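Local coordinates for protein arabinan endo-1,5-alpha-l-arabinosidase A (Cellvibrio cellulosa, PDB 1GYH) that cleaves alpha-1,5-linked arabinofuranosyl bonds of linear arabinan, releasing almost exclusively arabinotriose, in the breakdown of plant cell walls, at residues V7-M12 and L64-I69; Y77-V82 and P130-D135; T89-V94 and K112-E117; G145-G150 and S188-A193. One frame throughout, in Å; residues are numbered along the deposited sequence. Where two conformers were deposited one is given.

Contact 1: V7-M12 and L64-I69; sequences VHDPVM and LWAPDI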
# COMPACT_ATOMS: atom_id res chain seq x y z
N VAL A 7 3.67 2.76 -12.75
CA VAL A 7 2.86 2.13 -11.70
C VAL A 7 2.42 3.17 -10.69
O VAL A 7 3.01 4.25 -10.57
CB VAL A 7 3.65 1.01 -10.94
CG1 VAL A 7 4.18 0.01 -11.90
CG2 VAL A 7 4.80 1.58 -10.03
N HIS A 8 1.38 2.82 -9.94
CA HIS A 8 0.88 3.64 -8.83
C HIS A 8 0.57 2.67 -7.70
O HIS A 8 -0.14 1.66 -7.90
CB HIS A 8 -0.41 4.41 -9.27
CG HIS A 8 -0.59 5.75 -8.62
ND1 HIS A 8 -1.49 5.96 -7.60
CD2 HIS A 8 -0.02 6.97 -8.88
CE1 HIS A 8 -1.46 7.24 -7.24
NE2 HIS A 8 -0.58 7.88 -8.01
N ASP A 9 1.09 2.96 -6.51
CA ASP A 9 0.76 2.21 -5.29
C ASP A 9 1.32 0.77 -5.36
O ASP A 9 0.61 -0.16 -5.05
CB ASP A 9 -0.77 2.22 -4.99
CG ASP A 9 -1.41 3.60 -5.20
OD1 ASP A 9 -0.82 4.63 -4.71
OD2 ASP A 9 -2.48 3.75 -5.85
N PRO A 10 2.60 0.59 -5.70
CA PRO A 10 3.15 -0.75 -5.99
C PRO A 10 3.41 -1.64 -4.78
O PRO A 10 3.76 -1.16 -3.70
CB PRO A 10 4.46 -0.45 -6.70
CG PRO A 10 4.92 0.78 -6.01
CD PRO A 10 3.63 1.63 -5.85
N VAL A 11 3.19 -2.92 -5.01
CA VAL A 11 3.61 -3.99 -4.11
C VAL A 11 4.25 -5.13 -4.93
O VAL A 11 4.08 -5.23 -6.16
CB VAL A 11 2.46 -4.53 -3.26
CG1 VAL A 11 1.94 -3.46 -2.27
CG2 VAL A 11 1.33 -5.11 -4.16
N MET A 12 5.01 -6.00 -4.24
CA MET A 12 5.79 -7.05 -4.92
C MET A 12 5.86 -8.31 -4.08
O MET A 12 5.72 -8.26 -2.85
CB MET A 12 7.24 -6.60 -5.20
CG MET A 12 7.43 -5.52 -6.26
SD MET A 12 9.14 -4.92 -6.51
CE MET A 12 9.98 -6.37 -6.87
N LEU A 64 -9.19 -0.60 -10.05
CA LEU A 64 -9.02 -1.00 -8.65
C LEU A 64 -7.76 -0.36 -8.09
O LEU A 64 -6.79 -0.15 -8.82
CB LEU A 64 -8.96 -2.53 -8.55
CG LEU A 64 -10.21 -3.28 -9.03
CD1 LEU A 64 -9.98 -4.81 -9.09
CD2 LEU A 64 -11.38 -2.96 -8.09
N TRP A 65 -7.78 -0.04 -6.79
CA TRP A 65 -6.71 0.76 -6.19
C TRP A 65 -5.93 0.00 -5.10
O TRP A 65 -6.52 -0.79 -4.35
CB TRP A 65 -7.22 2.01 -5.49
CG TRP A 65 -8.10 3.04 -6.26
CD1 TRP A 65 -8.44 3.06 -7.57
CD2 TRP A 65 -8.72 4.16 -5.66
NE1 TRP A 65 -9.25 4.15 -7.82
CE2 TRP A 65 -9.43 4.85 -6.65
CE3 TRP A 65 -8.74 4.66 -4.35
CZ2 TRP A 65 -10.17 6.02 -6.38
CZ3 TRP A 65 -9.48 5.86 -4.08
CH2 TRP A 65 -10.18 6.50 -5.10
N ALA A 66 -4.64 0.32 -5.02
CA ALA A 66 -3.78 0.07 -3.83
C ALA A 66 -3.77 -1.39 -3.36
O ALA A 66 -4.15 -1.73 -2.25
CB ALA A 66 -4.19 1.05 -2.70
N PRO A 67 -3.28 -2.27 -4.22
CA PRO A 67 -3.29 -3.68 -3.90
C PRO A 67 -2.27 -4.00 -2.75
O PRO A 67 -1.31 -3.22 -2.51
CB PRO A 67 -2.84 -4.33 -5.20
CG PRO A 67 -2.00 -3.32 -5.90
CD PRO A 67 -2.63 -2.00 -5.52
N ASP A 68 -2.52 -5.08 -2.03
CA ASP A 68 -1.47 -5.73 -1.24
C ASP A 68 -1.39 -7.19 -1.59
O ASP A 68 -2.45 -7.88 -1.76
CB ASP A 68 -1.66 -5.54 0.29
CG ASP A 68 -0.34 -5.74 1.07
OD1 ASP A 68 0.72 -5.23 0.64
OD2 ASP A 68 -0.27 -6.37 2.12
N ILE A 69 -0.15 -7.70 -1.73
CA ILE A 69 0.04 -9.13 -1.99
C ILE A 69 0.65 -9.80 -0.75
O ILE A 69 1.58 -9.25 -0.13
CB ILE A 69 0.86 -9.35 -3.31
CG1 ILE A 69 0.97 -10.83 -3.67
CG2 ILE A 69 2.28 -8.77 -3.21
CD1 ILE A 69 -0.37 -11.44 -4.17
O HOH W 1 -0.71 -0.70 -2.42
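At the centre of the five-bladed beta-propeller, where the innermost strands of neighbouring blades converge, D9 and V11 of V7-M12 lie against A66, P67, D68 and I69 of L64-I69. The touching parts run almost the same way, 10° apart end to end, yet what joins them directly is packing. V11 makes the largest share. Its CG1 sits 3.3 Å from P67 O and also meets D68 OD1, whose partner oxygen OD2 hydrogen-bonds I132 N, while CG2 reaches 3.9 Å to I69 CG2; chi1 of -66° sets CG1 beside the backbone N and CG2 between N and carbonyl carbon, straddling the P67 carbonyl. I69 CG2 packs 3.5 Å from M12 O. A water lies between the main chains, 2.6 Å from P67 O and 3.0 Å from D9 O. Further along, D9 CB rests 3.9 Å from A66 CA. The D9 carboxylate is held by other groups: H8 ND1 donates to D9 OD2 over 3.0 Å, arriving 48° out of the carboxylate plane, and T24 OG1 bonds the same oxygen. With D9 the probable proton acceptor, close to H262, a probable calcium ligand, this is the axial active site of a family 43 glycoside hydrolase propeller.

Contact 2: Y77-V82 and P130-D135; sequences YLYYSV and PAIIAD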
# COMPACT_ATOMS: atom_id res chain seq x y z
N TYR A 77 -2.79 -14.22 -1.64
CA TYR A 77 -3.90 -13.36 -1.27
C TYR A 77 -3.62 -11.93 -1.80
O TYR A 77 -2.64 -11.30 -1.42
CB TYR A 77 -4.09 -13.32 0.24
CG TYR A 77 -4.60 -14.58 0.87
CD1 TYR A 77 -3.78 -15.70 0.99
CD2 TYR A 77 -5.87 -14.68 1.34
CE1 TYR A 77 -4.22 -16.84 1.55
CE2 TYR A 77 -6.32 -15.85 1.91
CZ TYR A 77 -5.50 -16.92 2.01
OH TYR A 77 -5.93 -18.08 2.57
N LEU A 78 -4.51 -11.46 -2.68
CA LEU A 78 -4.39 -10.15 -3.29
C LEU A 78 -5.57 -9.31 -2.80
O LEU A 78 -6.70 -9.51 -3.22
CB LEU A 78 -4.40 -10.29 -4.81
CG LEU A 78 -4.47 -8.98 -5.61
CD1 LEU A 78 -3.22 -8.13 -5.26
CD2 LEU A 78 -4.56 -9.17 -7.13
N TYR A 79 -5.28 -8.38 -1.90
CA TYR A 79 -6.24 -7.40 -1.39
C TYR A 79 -6.28 -6.20 -2.34
O TYR A 79 -5.28 -5.88 -2.96
CB TYR A 79 -5.86 -6.96 0.03
CG TYR A 79 -5.86 -8.14 0.97
CD1 TYR A 79 -4.74 -9.00 1.05
CD2 TYR A 79 -6.99 -8.46 1.73
CE1 TYR A 79 -4.76 -10.11 1.90
CE2 TYR A 79 -7.02 -9.57 2.55
CZ TYR A 79 -5.90 -10.37 2.66
OH TYR A 79 -5.96 -11.46 3.46
N TYR A 80 -7.45 -5.56 -2.47
CA TYR A 80 -7.66 -4.52 -3.47
C TYR A 80 -8.79 -3.61 -2.97
O TYR A 80 -9.60 -4.03 -2.13
CB TYR A 80 -8.00 -5.13 -4.87
CG TYR A 80 -9.27 -5.98 -4.88
CD1 TYR A 80 -10.52 -5.37 -5.02
CD2 TYR A 80 -9.23 -7.37 -4.64
CE1 TYR A 80 -11.69 -6.11 -4.99
CE2 TYR A 80 -10.40 -8.14 -4.59
CZ TYR A 80 -11.65 -7.49 -4.77
OH TYR A 80 -12.84 -8.18 -4.74
N SER A 81 -8.83 -2.37 -3.48
CA SER A 81 -9.77 -1.33 -3.03
C SER A 81 -10.72 -0.93 -4.18
O SER A 81 -10.28 -0.72 -5.31
CB SER A 81 -9.02 -0.09 -2.52
OG SER A 81 -7.90 -0.43 -1.71
N VAL A 82 -12.00 -0.89 -3.87
CA VAL A 82 -13.06 -0.29 -4.73
C VAL A 82 -13.48 1.03 -4.07
O VAL A 82 -13.83 1.08 -2.90
CB VAL A 82 -14.25 -1.24 -4.82
CG1 VAL A 82 -15.48 -0.54 -5.42
CG2 VAL A 82 -13.91 -2.49 -5.64
N PRO A 130 -5.10 -1.43 1.86
CA PRO A 130 -4.75 -2.47 2.82
C PRO A 130 -3.26 -2.83 2.82
O PRO A 130 -2.57 -2.71 1.78
CB PRO A 130 -5.56 -3.67 2.33
CG PRO A 130 -5.64 -3.47 0.92
CD PRO A 130 -5.86 -2.00 0.74
N ALA A 131 -2.78 -3.27 3.99
CA ALA A 131 -1.43 -3.85 4.15
C ALA A 131 -1.48 -4.95 5.21
O ALA A 131 -2.05 -4.72 6.30
CB ALA A 131 -0.39 -2.79 4.48
N ILE A 132 -0.92 -6.13 4.92
CA ILE A 132 -1.09 -7.28 5.80
C ILE A 132 0.20 -7.53 6.60
O ILE A 132 1.28 -7.54 6.02
CB ILE A 132 -1.43 -8.55 4.99
CG1 ILE A 132 -2.62 -8.33 4.00
CG2 ILE A 132 -1.70 -9.72 5.90
CD1 ILE A 132 -3.92 -7.85 4.65
N ILE A 133 0.07 -7.76 7.90
CA ILE A 133 1.22 -7.98 8.81
C ILE A 133 0.92 -9.08 9.82
O ILE A 133 -0.14 -9.09 10.45
CB ILE A 133 1.65 -6.67 9.53
CG1 ILE A 133 2.91 -6.90 10.42
CG2 ILE A 133 0.51 -6.09 10.43
CD1 ILE A 133 4.17 -7.18 9.59
N ALA A 134 1.85 -10.02 9.99
CA ALA A 134 1.73 -11.01 11.03
C ALA A 134 2.59 -10.65 12.24
O ALA A 134 3.64 -10.01 12.09
CB ALA A 134 2.11 -12.37 10.53
N ASP A 135 2.15 -11.10 13.42
CA ASP A 135 2.86 -10.88 14.68
C ASP A 135 3.58 -12.14 15.15
O ASP A 135 3.61 -13.13 14.43
CB ASP A 135 1.94 -10.22 15.74
CG ASP A 135 0.84 -11.12 16.28
OD1 ASP A 135 0.91 -12.38 16.20
OD2 ASP A 135 -0.15 -10.59 16.88
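Aromatic contact first: I132 lies over one face of the Y79 ring, its CD1 3.7 Å from the ring centroid and only 14° off the normal, a CH-pi interaction. CD1 stands 3.6 Å above the plane, displaced toward the rim, and CG1 comes still closer to one rim carbon, 3.5 Å from Y79 CE1. The two side chains cross at about a right angle. I132 has CG1 beside its backbone N (chi1 -51°), and a second bend at chi2, -57°, turns CD1 onto the ring.

Aliphatic packing continues the seam at the base of the tyrosine, where P130 CG presses on Y79 CB at 3.6 Å. The proline's next ring carbon, CD, is 3.6 Å from S81 OG, a nonpolar approach to a hydroxyl that is hydrogen-bonded to W65 O.

Polar ends look elsewhere: Y79 OH bonds L160 O, which ties down the far end of the ring.

The contact thus joins two blades of the propeller. Y79 also touches V94 on strand 90-97, the neighbour of strand 75-82, while M142 of strand 140-144, beside strand 131-134, packs on Y79, P130 and I132 alike.

Contact 3: T89-V94 and K112-E117; sequences TSAIGV and KGIVIE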
# COMPACT_ATOMS: atom_id res chain seq x y z
N THR A 89 -17.19 6.07 0.13
CA THR A 89 -17.97 4.94 -0.37
C THR A 89 -16.95 3.94 -0.95
O THR A 89 -16.59 3.99 -2.16
CB THR A 89 -18.92 5.37 -1.47
OG1 THR A 89 -18.21 6.06 -2.52
CG2 THR A 89 -20.02 6.38 -0.92
N SER A 90 -16.45 3.06 -0.08
CA SER A 90 -15.25 2.26 -0.39
C SER A 90 -15.31 0.91 0.31
O SER A 90 -15.99 0.75 1.33
CB SER A 90 -13.97 2.94 0.12
OG SER A 90 -13.87 4.29 -0.31
N ALA A 91 -14.60 -0.04 -0.27
CA ALA A 91 -14.47 -1.35 0.34
C ALA A 91 -13.18 -2.02 -0.13
O ALA A 91 -12.73 -1.83 -1.29
CB ALA A 91 -15.66 -2.26 0.01
N ILE A 92 -12.63 -2.82 0.79
CA ILE A 92 -11.49 -3.69 0.50
C ILE A 92 -11.96 -5.11 0.31
O ILE A 92 -12.67 -5.68 1.15
CB ILE A 92 -10.43 -3.58 1.63
CG1 ILE A 92 -9.80 -2.20 1.64
CG2 ILE A 92 -9.36 -4.65 1.46
CD1 ILE A 92 -9.15 -1.80 3.01
N GLY A 93 -11.60 -5.66 -0.85
CA GLY A 93 -11.86 -7.03 -1.19
C GLY A 93 -10.59 -7.89 -1.17
O GLY A 93 -9.49 -7.37 -1.06
N VAL A 94 -10.77 -9.19 -1.30
CA VAL A 94 -9.63 -10.08 -1.50
C VAL A 94 -9.93 -11.20 -2.49
O VAL A 94 -10.99 -11.82 -2.43
CB VAL A 94 -9.09 -10.62 -0.13
CG1 VAL A 94 -10.08 -11.48 0.56
CG2 VAL A 94 -7.75 -11.36 -0.33
N LYS A 112 -13.21 -13.54 -3.10
CA LYS A 112 -13.80 -13.93 -1.84
C LYS A 112 -14.69 -12.81 -1.26
O LYS A 112 -15.28 -12.97 -0.18
CB LYS A 112 -12.67 -14.32 -0.87
CG LYS A 112 -11.71 -15.41 -1.43
CD LYS A 112 -12.42 -16.69 -1.74
CE LYS A 112 -11.48 -17.74 -2.32
NZ LYS A 112 -12.15 -19.04 -2.53
N GLY A 113 -14.78 -11.66 -1.96
CA GLY A 113 -15.67 -10.57 -1.57
C GLY A 113 -15.09 -9.54 -0.59
O GLY A 113 -13.87 -9.35 -0.46
N ILE A 114 -16.00 -8.86 0.10
CA ILE A 114 -15.68 -7.71 0.89
C ILE A 114 -15.16 -8.09 2.27
O ILE A 114 -15.85 -8.76 3.04
CB ILE A 114 -16.92 -6.79 1.03
CG1 ILE A 114 -17.33 -6.24 -0.37
CG2 ILE A 114 -16.64 -5.70 2.03
CD1 ILE A 114 -18.70 -5.55 -0.34
N VAL A 115 -13.96 -7.62 2.56
CA VAL A 115 -13.33 -7.77 3.88
C VAL A 115 -13.87 -6.71 4.83
O VAL A 115 -14.32 -7.00 5.92
CB VAL A 115 -11.79 -7.63 3.79
CG1 VAL A 115 -11.14 -7.81 5.16
CG2 VAL A 115 -11.17 -8.64 2.76
N ILE A 116 -13.85 -5.46 4.39
CA ILE A 116 -14.34 -4.35 5.18
C ILE A 116 -14.81 -3.23 4.23
O ILE A 116 -14.21 -3.02 3.18
CB ILE A 116 -13.23 -3.88 6.15
CG1 ILE A 116 -13.79 -2.97 7.22
CG2 ILE A 116 -12.02 -3.31 5.39
CD1 ILE A 116 -13.22 -1.63 7.17
N GLU A 117 -15.90 -2.58 4.62
CA GLU A 117 -16.51 -1.47 3.85
C GLU A 117 -16.77 -0.25 4.75
O GLU A 117 -17.32 -0.38 5.83
CB GLU A 117 -17.82 -1.97 3.20
CG GLU A 117 -18.62 -0.86 2.48
CD GLU A 117 -19.88 -1.34 1.78
OE1 GLU A 117 -20.11 -2.59 1.68
OE2 GLU A 117 -20.65 -0.45 1.31
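I92 is gripped through both of its main-chain polar groups. Its O accepts V115 N at 2.7 Å, with an N-H...O angle of 152°, and more weakly I116 N at 3.5 Å; its N donates to I116 O over 2.9 Å. One residue of strand 90-97 is therefore answered by two of strand 110-118, V115 and I116, and the register slips by one between I92 and G93. Beyond the slip, V94 closes the pairing with K112 and G113: K112 N donates to V94 O at 2.9 Å, and V94 N to G113 O, which it meets in the carbonyl plane. Segments 90-94 and 112-114 are antiparallel, at 172°.

Outside this frame the side chains pack on both faces. I92 and I116 lie side by side and point the same way, CD1 of I92 being 4.0 Å from CG2 of I116 in one of the two conformers of that isoleucine; F144 of strand 140-144 touches both. V115 crosses V94 at a slant, its CG2 3.8 Å from V94 CG1. It is chi1 of -179° that swings CG2 of V115 beside its own N and toward V94. The opposite face holds A91, I114 and E117, with A91 CB 3.9 Å from E117 CB and helix 53-56 over all three. E117 extends past this methyl to a salt bridge with R55.

Two successive residues, V115 and I116, facing one, I92, make a classic beta bulge, here bending the outermost strand of a propeller blade where the chain turns a corner.

Contact 4: G145-G150 and S188-A193; sequences GSFWGG and SAQIEA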
# COMPACT_ATOMS: atom_id res chain seq x y z
N GLY A 145 -6.22 2.67 5.39
CA GLY A 145 -6.84 3.97 5.63
C GLY A 145 -6.33 5.12 4.78
O GLY A 145 -5.27 5.02 4.13
N SER A 146 -7.11 6.20 4.77
CA SER A 146 -6.80 7.41 3.98
C SER A 146 -7.73 8.53 4.40
O SER A 146 -8.95 8.36 4.32
CB SER A 146 -7.02 7.13 2.48
OG SER A 146 -6.81 8.29 1.67
N PHE A 147 -7.17 9.63 4.89
CA PHE A 147 -7.93 10.80 5.31
C PHE A 147 -8.96 10.45 6.42
O PHE A 147 -8.78 9.51 7.19
CB PHE A 147 -8.51 11.55 4.05
CG PHE A 147 -7.46 12.29 3.19
CD1 PHE A 147 -6.52 11.59 2.43
CD2 PHE A 147 -7.45 13.65 3.13
CE1 PHE A 147 -5.60 12.26 1.66
CE2 PHE A 147 -6.49 14.35 2.33
CZ PHE A 147 -5.60 13.67 1.60
N TRP A 148 -10.06 11.21 6.51
CA TRP A 148 -11.00 11.03 7.62
C TRP A 148 -10.25 10.92 8.97
O TRP A 148 -9.40 11.78 9.25
CB TRP A 148 -11.96 9.86 7.29
CG TRP A 148 -13.04 10.29 6.25
CD1 TRP A 148 -14.32 10.76 6.52
CD2 TRP A 148 -12.89 10.34 4.83
NE1 TRP A 148 -14.97 11.05 5.34
CE2 TRP A 148 -14.12 10.82 4.28
CE3 TRP A 148 -11.85 10.02 3.94
CZ2 TRP A 148 -14.32 10.99 2.91
CZ3 TRP A 148 -12.05 10.20 2.55
CH2 TRP A 148 -13.29 10.68 2.06
N GLY A 149 -10.59 9.93 9.79
CA GLY A 149 -10.01 9.75 11.13
C GLY A 149 -8.73 8.89 11.17
O GLY A 149 -8.34 8.36 12.24
N GLY A 150 -8.10 8.74 10.01
CA GLY A 150 -6.77 8.16 9.86
C GLY A 150 -6.65 6.66 9.61
O GLY A 150 -7.50 6.03 8.97
N SER A 188 -8.67 17.73 6.24
CA SER A 188 -7.32 18.27 6.07
C SER A 188 -6.22 17.31 6.55
O SER A 188 -5.04 17.64 6.47
CB SER A 188 -7.18 19.59 6.83
OG SER A 188 -7.42 19.39 8.22
N ALA A 189 -6.62 16.15 7.05
CA ALA A 189 -5.70 15.11 7.53
C ALA A 189 -5.09 14.33 6.32
O ALA A 189 -5.61 13.29 5.92
CB ALA A 189 -6.45 14.20 8.46
N GLN A 190 -4.03 14.87 5.72
CA GLN A 190 -3.44 14.31 4.51
C GLN A 190 -2.46 13.21 4.92
O GLN A 190 -1.24 13.42 4.97
CB GLN A 190 -2.76 15.40 3.67
CG GLN A 190 -3.71 16.60 3.30
CD GLN A 190 -3.07 17.79 2.65
OE1 GLN A 190 -3.81 18.74 2.23
NE2 GLN A 190 -1.76 17.79 2.51
N ILE A 191 -3.03 12.05 5.27
CA ILE A 191 -2.32 10.86 5.68
C ILE A 191 -3.00 9.65 5.10
O ILE A 191 -4.23 9.52 5.19
CB ILE A 191 -2.23 10.72 7.26
CG1 ILE A 191 -1.45 9.44 7.62
CG2 ILE A 191 -3.62 10.72 7.98
CD1 ILE A 191 -1.20 9.25 9.09
N GLU A 192 -2.23 8.75 4.50
CA GLU A 192 -2.80 7.51 3.94
C GLU A 192 -1.75 6.40 3.73
O GLU A 192 -0.55 6.63 3.87
CB GLU A 192 -3.52 7.79 2.58
CG GLU A 192 -2.62 8.20 1.43
CD GLU A 192 -3.37 8.63 0.17
OE1 GLU A 192 -4.64 8.70 0.20
OE2 GLU A 192 -2.67 8.92 -0.86
N ALA A 193 -2.23 5.24 3.32
CA ALA A 193 -1.42 4.17 2.76
C ALA A 193 -0.42 3.59 3.80
O ALA A 193 0.78 3.59 3.55
CB ALA A 193 -0.68 4.63 1.51
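S146 OG donates to E192 OE1 across 2.7 Å, the shortest polar bond between G145-G150 and S188-A193. It ties the loop after strand 140-144 to the start of strand 191-199, the innermost strand of the next propeller blade, in the active site: E192 is the probable proton donor and S146 a probable substrate ligand. The hydroxyl meets the anti lone pair of OE1, the one turned away from OE2, and OE2 bonds Y220 OH, so serine and tyrosine together fix the carboxylate's rotation. Chi1 of 67° lodges E192 CG between its backbone N and carbonyl carbon, from where the extended chain carries OE1 to S146.

Main-chain bonds flank this pair. F147 N donates to I191 O at 3.0 Å and 175°, nearly straight, and A193 N donates to G145 O at 3.2 Å; between them S146 and E192 form a single backbone bridge. Past it, F147 to G150 makes a type II' beta turn, closed by G150 N bonding F147 O.

The F147 ring covers the bend made by A189 and Q190, each the centre of an inverse gamma turn. Q190 CA makes a CH-pi contact 4.0 Å from the ring centroid, and the glutamine side chain runs alongside the phenyl, its CG 3.7 Å from F147 CE2. Over the same face, toward the rim, A189 O stands 3.3 Å above the ring plane, whereas E192 OE1 lies in that plane at the edge, 4.0 Å from F147 CE1.

Three contacts pass between propeller blades, and one lies within a blade. Contacts 1, 2 and 3 share the five-stranded sheet holding strands 63-72, 75-82, 90-97 and 110-118, and step outward from near the axis, with centres about 6, 8 and 15 Å from that of the chain. D68 links contacts 1 and 2, and strand pairing joins contacts 2 and 3. Along the chain contact 1 closes before contact 2 opens, contact 3 is nested within the loop closed by contact 2, and contact 4 comes last. Its centre is about 18 Å from that of contact 1, yet the D9 and E192 side chains are about 6 Å apart, bringing the probable proton acceptor and proton donor together.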